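Long-range contact in periplasmic cell division protein (SufI) (Aquifex aeolicus, PDB 6SYY), which probably couples the oxidation of its substrates to the reduction of dioxygen, as a copper-binding multicopper oxidase: residues 406-418 / 512-524. Numbering follows the deposited sequence.
With CU (copper (II) ion), chain B.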
loop_
_atom_site.group_PDB
_atom_site.type_symbol
_atom_site.label_atom_id
_atom_site.label_comp_id
_atom_site.label_asym_id
_atom_site.label_seq_id
_atom_site.Cartn_x
_atom_site.Cartn_y
_atom_site.Cartn_z
ATOM N N VAL A 406 -16.020 -18.432 5.192
ATOM C CA VAL A 406 -16.041 -17.426 4.133
ATOM C C VAL A 406 -16.293 -16.079 4.794
ATOM O O VAL A 406 -17.328 -15.891 5.441
ATOM C CB VAL A 406 -17.120 -17.704 3.070
ATOM C CG1 VAL A 406 -17.103 -16.616 2.009
ATOM C CG2 VAL A 406 -16.925 -19.076 2.437
ATOM N N PHE A 407 -15.358 -15.144 4.636
ATOM C CA PHE A 407 -15.476 -13.852 5.299
ATOM C C PHE A 407 -16.509 -12.979 4.601
ATOM O O PHE A 407 -16.559 -12.919 3.369
ATOM C CB PHE A 407 -14.130 -13.135 5.328
ATOM C CG PHE A 407 -13.143 -13.731 6.284
ATOM C CD1 PHE A 407 -13.443 -13.828 7.634
ATOM C CD2 PHE A 407 -11.910 -14.180 5.839
ATOM C CE1 PHE A 407 -12.533 -14.375 8.522
ATOM C CE2 PHE A 407 -10.997 -14.731 6.719
ATOM C CZ PHE A 407 -11.307 -14.826 8.063
ATOM N N THR A 408 -17.329 -12.293 5.397
ATOM C CA THR A 408 -18.444 -11.510 4.887
ATOM C C THR A 408 -18.314 -10.048 5.288
ATOM O O THR A 408 -17.658 -9.699 6.274
ATOM C CB THR A 408 -19.791 -12.038 5.396
ATOM O OG1 THR A 408 -19.856 -11.893 6.824
ATOM C CG2 THR A 408 -19.974 -13.498 5.013
ATOM N N ILE A 409 -18.972 -9.202 4.505
ATOM C CA ILE A 409 -19.123 -7.783 4.793
ATOM C C ILE A 409 -20.621 -7.519 4.826
ATOM O O ILE A 409 -21.290 -7.586 3.787
ATOM C CB ILE A 409 -18.425 -6.901 3.750
ATOM C CG1 ILE A 409 -16.924 -7.192 3.717
ATOM C CG2 ILE A 409 -18.666 -5.436 4.043
ATOM C CD1 ILE A 409 -16.195 -6.503 2.579
ATOM N N ASN A 410 -21.152 -7.238 6.015
ATOM C CA ASN A 410 -22.587 -7.053 6.211
ATOM C C ASN A 410 -23.370 -8.230 5.633
ATOM O O ASN A 410 -24.369 -8.067 4.927
ATOM C CB ASN A 410 -23.055 -5.724 5.618
ATOM C CG ASN A 410 -22.727 -4.542 6.515
ATOM O OD1 ASN A 410 -22.175 -4.708 7.599
ATOM N ND2 ASN A 410 -23.067 -3.341 6.064
ATOM N N GLY A 411 -22.890 -9.437 5.936
ATOM C CA GLY A 411 -23.541 -10.658 5.498
ATOM C C GLY A 411 -23.366 -11.010 4.037
ATOM O O GLY A 411 -23.937 -12.006 3.585
ATOM N N GLU A 412 -22.583 -10.242 3.285
ATOM C CA GLU A 412 -22.488 -10.409 1.844
ATOM C C GLU A 412 -21.043 -10.615 1.410
ATOM O O GLU A 412 -20.103 -10.154 2.066
ATOM C CB GLU A 412 -23.070 -9.195 1.116
ATOM C CG GLU A 412 -24.493 -8.872 1.515
ATOM C CD GLU A 412 -25.209 -8.033 0.479
ATOM O OE1 GLU A 412 -24.632 -7.017 0.041
ATOM O OE2 GLU A 412 -26.345 -8.392 0.100
ATOM N N THR A 413 -20.875 -11.321 0.299
ATOM C CA THR A 413 -19.605 -11.394 -0.405
ATOM C C THR A 413 -19.787 -10.823 -1.804
ATOM O O THR A 413 -20.897 -10.477 -2.222
ATOM C CB THR A 413 -19.072 -12.833 -0.494
ATOM O OG1 THR A 413 -19.843 -13.579 -1.447
ATOM C CG2 THR A 413 -19.132 -13.523 0.864
ATOM N N TRP A 414 -18.669 -10.722 -2.522
ATOM C CA TRP A 414 -18.709 -10.250 -3.901
ATOM C C TRP A 414 -19.671 -11.090 -4.733
ATOM O O TRP A 414 -20.433 -10.557 -5.547
ATOM C CB TRP A 414 -17.296 -10.277 -4.491
ATOM C CG TRP A 414 -17.151 -9.597 -5.826
ATOM C CD1 TRP A 414 -16.895 -10.195 -7.026
ATOM C CD2 TRP A 414 -17.238 -8.190 -6.092
ATOM N NE1 TRP A 414 -16.822 -9.250 -8.022
ATOM C CE2 TRP A 414 -17.031 -8.012 -7.475
ATOM C CE3 TRP A 414 -17.476 -7.064 -5.295
ATOM C CZ2 TRP A 414 -17.053 -6.754 -8.079
ATOM C CZ3 TRP A 414 -17.502 -5.813 -5.897
ATOM C CH2 TRP A 414 -17.291 -5.669 -7.275
ATOM N N GLU A 415 -19.681 -12.403 -4.507
ATOM C CA GLU A 415 -20.526 -13.317 -5.266
ATOM C C GLU A 415 -22.003 -13.193 -4.919
ATOM O O GLU A 415 -22.809 -13.956 -5.464
ATOM C CB GLU A 415 -20.061 -14.759 -5.043
ATOM C CG GLU A 415 -18.592 -14.896 -4.650
ATOM C CD GLU A 415 -17.639 -14.374 -5.713
ATOM O OE1 GLU A 415 -18.006 -14.397 -6.907
ATOM O OE2 GLU A 415 -16.524 -13.937 -5.352
ATOM N N ASP A 416 -22.378 -12.271 -4.040
ATOM C CA ASP A 416 -23.773 -12.073 -3.640
ATOM C C ASP A 416 -24.411 -10.917 -4.403
ATOM O O ASP A 416 -24.991 -10.006 -3.816
ATOM C CB ASP A 416 -23.859 -11.846 -2.135
ATOM C CG ASP A 416 -23.583 -13.106 -1.338
ATOM O OD1 ASP A 416 -24.270 -14.123 -1.566
ATOM O OD2 ASP A 416 -22.671 -13.083 -0.490
ATOM N N GLY A 417 -24.302 -10.937 -5.731
ATOM C CA GLY A 417 -24.947 -9.957 -6.577
ATOM C C GLY A 417 -24.029 -8.906 -7.162
ATOM O O GLY A 417 -24.450 -8.177 -8.068
ATOM N N TYR A 418 -22.793 -8.804 -6.675
ATOM C CA TYR A 418 -21.864 -7.789 -7.157
ATOM C C TYR A 418 -21.055 -8.237 -8.368
ATOM O O TYR A 418 -20.630 -7.394 -9.165
ATOM C CB TYR A 418 -20.890 -7.390 -6.042
ATOM C CG TYR A 418 -21.537 -6.813 -4.804
ATOM C CD1 TYR A 418 -21.917 -7.630 -3.744
ATOM C CD2 TYR A 418 -21.758 -5.448 -4.688
ATOM C CE1 TYR A 418 -22.507 -7.101 -2.612
ATOM C CE2 TYR A 418 -22.347 -4.909 -3.560
ATOM C CZ TYR A 418 -22.718 -5.738 -2.527
ATOM O OH TYR A 418 -23.306 -5.195 -1.408
ATOM N N LEU A 512 -5.015 -10.125 0.330
ATOM C CA LEU A 512 -5.359 -10.346 -1.073
ATOM C C LEU A 512 -6.206 -11.597 -1.261
ATOM O O LEU A 512 -7.112 -11.620 -2.102
ATOM C CB LEU A 512 -4.088 -10.424 -1.913
ATOM C CG LEU A 512 -3.296 -9.120 -1.902
ATOM C CD1 LEU A 512 -2.162 -9.182 -2.904
ATOM C CD2 LEU A 512 -4.220 -7.944 -2.190
ATOM N N GLU A 513 -5.933 -12.646 -0.485
ATOM C CA GLU A 513 -6.746 -13.852 -0.569
ATOM C C GLU A 513 -8.180 -13.575 -0.130
ATOM O O GLU A 513 -9.129 -13.991 -0.802
ATOM C CB GLU A 513 -6.122 -14.972 0.263
ATOM C CG GLU A 513 -4.892 -15.598 -0.377
ATOM C CD GLU A 513 -3.716 -14.641 -0.440
ATOM O OE1 GLU A 513 -3.509 -13.886 0.534
ATOM O OE2 GLU A 513 -3.006 -14.636 -1.469
ATOM N N HIS A 514 -8.357 -12.869 0.996
ATOM C CA HIS A 514 -9.696 -12.475 1.436
ATOM C C HIS A 514 -10.435 -11.741 0.329
ATOM O O HIS A 514 -11.578 -12.071 -0.006
ATOM C CB HIS A 514 -9.616 -11.579 2.671
ATOM C CG HIS A 514 -9.109 -12.267 3.896
ATOM N ND1 HIS A 514 -8.918 -11.607 5.092
ATOM C CD2 HIS A 514 -8.746 -13.553 4.112
ATOM C CE1 HIS A 514 -8.459 -12.457 5.992
ATOM N NE2 HIS A 514 -8.342 -13.644 5.422
ATOM N N HIS A 515 -9.788 -10.721 -0.236
ATOM C CA HIS A 515 -10.356 -10.009 -1.372
ATOM C C HIS A 515 -10.682 -10.966 -2.514
ATOM O O HIS A 515 -11.770 -10.897 -3.099
ATOM C CB HIS A 515 -9.383 -8.913 -1.811
ATOM C CG HIS A 515 -9.572 -8.459 -3.221
ATOM N ND1 HIS A 515 -9.004 -9.113 -4.293
ATOM C CD2 HIS A 515 -10.263 -7.416 -3.738
ATOM C CE1 HIS A 515 -9.340 -8.496 -5.410
ATOM N NE2 HIS A 515 -10.105 -7.463 -5.103
ATOM N N ASP A 516 -9.768 -11.894 -2.819
ATOM C CA ASP A 516 -9.982 -12.808 -3.938
ATOM C C ASP A 516 -11.157 -13.744 -3.680
ATOM O O ASP A 516 -11.903 -14.081 -4.608
ATOM C CB ASP A 516 -8.713 -13.614 -4.218
ATOM C CG ASP A 516 -7.747 -12.886 -5.134
ATOM O OD1 ASP A 516 -8.151 -11.875 -5.743
ATOM O OD2 ASP A 516 -6.582 -13.323 -5.246
ATOM N N GLU A 517 -11.344 -14.173 -2.437
ATOM C CA GLU A 517 -12.430 -15.082 -2.115
ATOM C C GLU A 517 -13.721 -14.352 -1.761
ATOM O O GLU A 517 -14.668 -14.986 -1.285
ATOM C CB GLU A 517 -12.011 -16.032 -0.992
ATOM C CG GLU A 517 -11.607 -15.367 0.284
ATOM C CD GLU A 517 -10.682 -16.240 1.106
ATOM O OE1 GLU A 517 -10.189 -17.255 0.565
ATOM O OE2 GLU A 517 -10.447 -15.912 2.289
ATOM N N GLY A 518 -13.781 -13.041 -1.993
ATOM C CA GLY A 518 -15.046 -12.336 -2.038
ATOM C C GLY A 518 -15.269 -11.273 -0.983
ATOM O O GLY A 518 -16.359 -10.693 -0.949
ATOM N N MET A 519 -14.299 -10.985 -0.121
ATOM C CA MET A 519 -14.437 -9.945 0.890
ATOM C C MET A 519 -14.330 -8.574 0.240
ATOM O O MET A 519 -13.369 -7.842 0.483
ATOM C CB MET A 519 -13.370 -10.127 1.970
ATOM C CG MET A 519 -13.673 -9.407 3.264
ATOM S SD MET A 519 -12.708 -10.030 4.651
ATOM C CE MET A 519 -13.426 -9.076 5.990
ATOM N N MET A 520 -15.317 -8.223 -0.580
ATOM C CA MET A 520 -15.258 -7.032 -1.416
ATOM C C MET A 520 -16.674 -6.677 -1.844
ATOM O O MET A 520 -17.441 -7.563 -2.228
ATOM C CB MET A 520 -14.356 -7.299 -2.632
ATOM C CG MET A 520 -14.458 -6.314 -3.767
ATOM S SD MET A 520 -13.284 -6.736 -5.074
ATOM C CE MET A 520 -13.514 -8.507 -5.208
ATOM N N VAL A 521 -17.025 -5.393 -1.749
ATOM C CA VAL A 521 -18.328 -4.891 -2.179
ATOM C C VAL A 521 -18.128 -3.567 -2.907
ATOM O O VAL A 521 -17.062 -2.954 -2.850
ATOM C CB VAL A 521 -19.315 -4.693 -1.006
ATOM C CG1 VAL A 521 -19.678 -6.017 -0.363
ATOM C CG2 VAL A 521 -18.735 -3.729 0.020
ATOM N N ASN A 522 -19.179 -3.131 -3.594
ATOM C CA ASN A 522 -19.241 -1.785 -4.141
ATOM C C ASN A 522 -19.971 -0.871 -3.168
ATOM O O ASN A 522 -20.837 -1.306 -2.405
ATOM C CB ASN A 522 -19.980 -1.745 -5.484
ATOM C CG ASN A 522 -19.316 -2.578 -6.565
ATOM O OD1 ASN A 522 -18.094 -2.611 -6.691
ATOM N ND2 ASN A 522 -20.133 -3.247 -7.368
ATOM N N TYR A 523 -19.620 0.409 -3.206
ATOM C CA TYR A 523 -20.491 1.457 -2.702
ATOM C C TYR A 523 -20.544 2.554 -3.756
ATOM O O TYR A 523 -19.730 2.591 -4.682
ATOM C CB TYR A 523 -20.044 1.998 -1.327
ATOM C CG TYR A 523 -18.820 2.881 -1.343
ATOM C CD1 TYR A 523 -18.940 4.264 -1.329
ATOM C CD2 TYR A 523 -17.543 2.335 -1.358
ATOM C CE1 TYR A 523 -17.822 5.084 -1.339
ATOM C CE2 TYR A 523 -16.416 3.145 -1.364
ATOM C CZ TYR A 523 -16.564 4.520 -1.356
ATOM O OH TYR A 523 -15.457 5.341 -1.359
ATOM N N ARG A 524 -21.533 3.432 -3.627
ATOM C CA ARG A 524 -21.832 4.412 -4.661
ATOM C C ARG A 524 -21.828 5.812 -4.070
ATOM O O ARG A 524 -22.329 6.027 -2.964
ATOM C CB ARG A 524 -23.187 4.119 -5.311
ATOM C CG ARG A 524 -23.545 5.016 -6.480
ATOM C CD ARG A 524 -24.961 4.706 -6.960
ATOM N NE ARG A 524 -25.493 5.738 -7.845
ATOM C CZ ARG A 524 -25.821 5.536 -9.117
ATOM N NH1 ARG A 524 -25.679 4.332 -9.657
ATOM N NH2 ARG A 524 -26.298 6.537 -9.845
HETATM CU CU CU B . -9.624 -9.780 5.461
HETATM O O HOH W 1 -14.842 -13.685 1.372
HETATM O O HOH W 2 -13.449 -14.759 2.683
HETATM O O HOH W 3 -13.964 -12.229 -5.499
#
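Phe407 turns an edge of its ring onto one face of His514, a T-shaped pair with planes at 58° and CE2 only 3.1 Å from His514 NE2. The imidazole, thus covered on that face, binds a copper ion through ND1 at 2.0 Å. Met519, in the conformer described, meets the same phenyl obliquely in a Met-aromatic contact, its SD 3.5 Å from Phe407 CB; the sulfur lies near the copper, 3.2 Å away, but is not counted among its ligands. Farther from the metal, Ile409 CD1 packs on CG and the carbonyl carbon of Met519.

A second aromatic group lies along 520-522. With CG anti to the backbone N (chi1 -170°), Trp414 is laid between Tyr418 CB on one face and Met520 on the other. The extended chain of Met520 lays SD over the six-membered ring, a Met-aromatic contact, and a bend at chi3 (45°) turns CE over the five-membered ring, a CH-pi contact. Asn522 OD1 reaches the indole edge, 3.2 Å from CH2, while its ND2 is hydrogen-bonded to Tyr133 OH; Val521 CG1 sits over the Tyr418 ring.

Trp414 N donates to Gly518 O at 2.8 Å, the one direct hydrogen bond between the segments; that oxygen also accepts from Met520 N. One water donates to Phe407 O and, weakly, to Glu517 O; another links Glu415 OE2 to Asp516 O.

Gly518 is the C-prime residue of the Schellman motif ending helix 512-516. With His451 and Cys509 completing the ligand set, this is the mononuclear type 1 copper site of a cupredoxin domain.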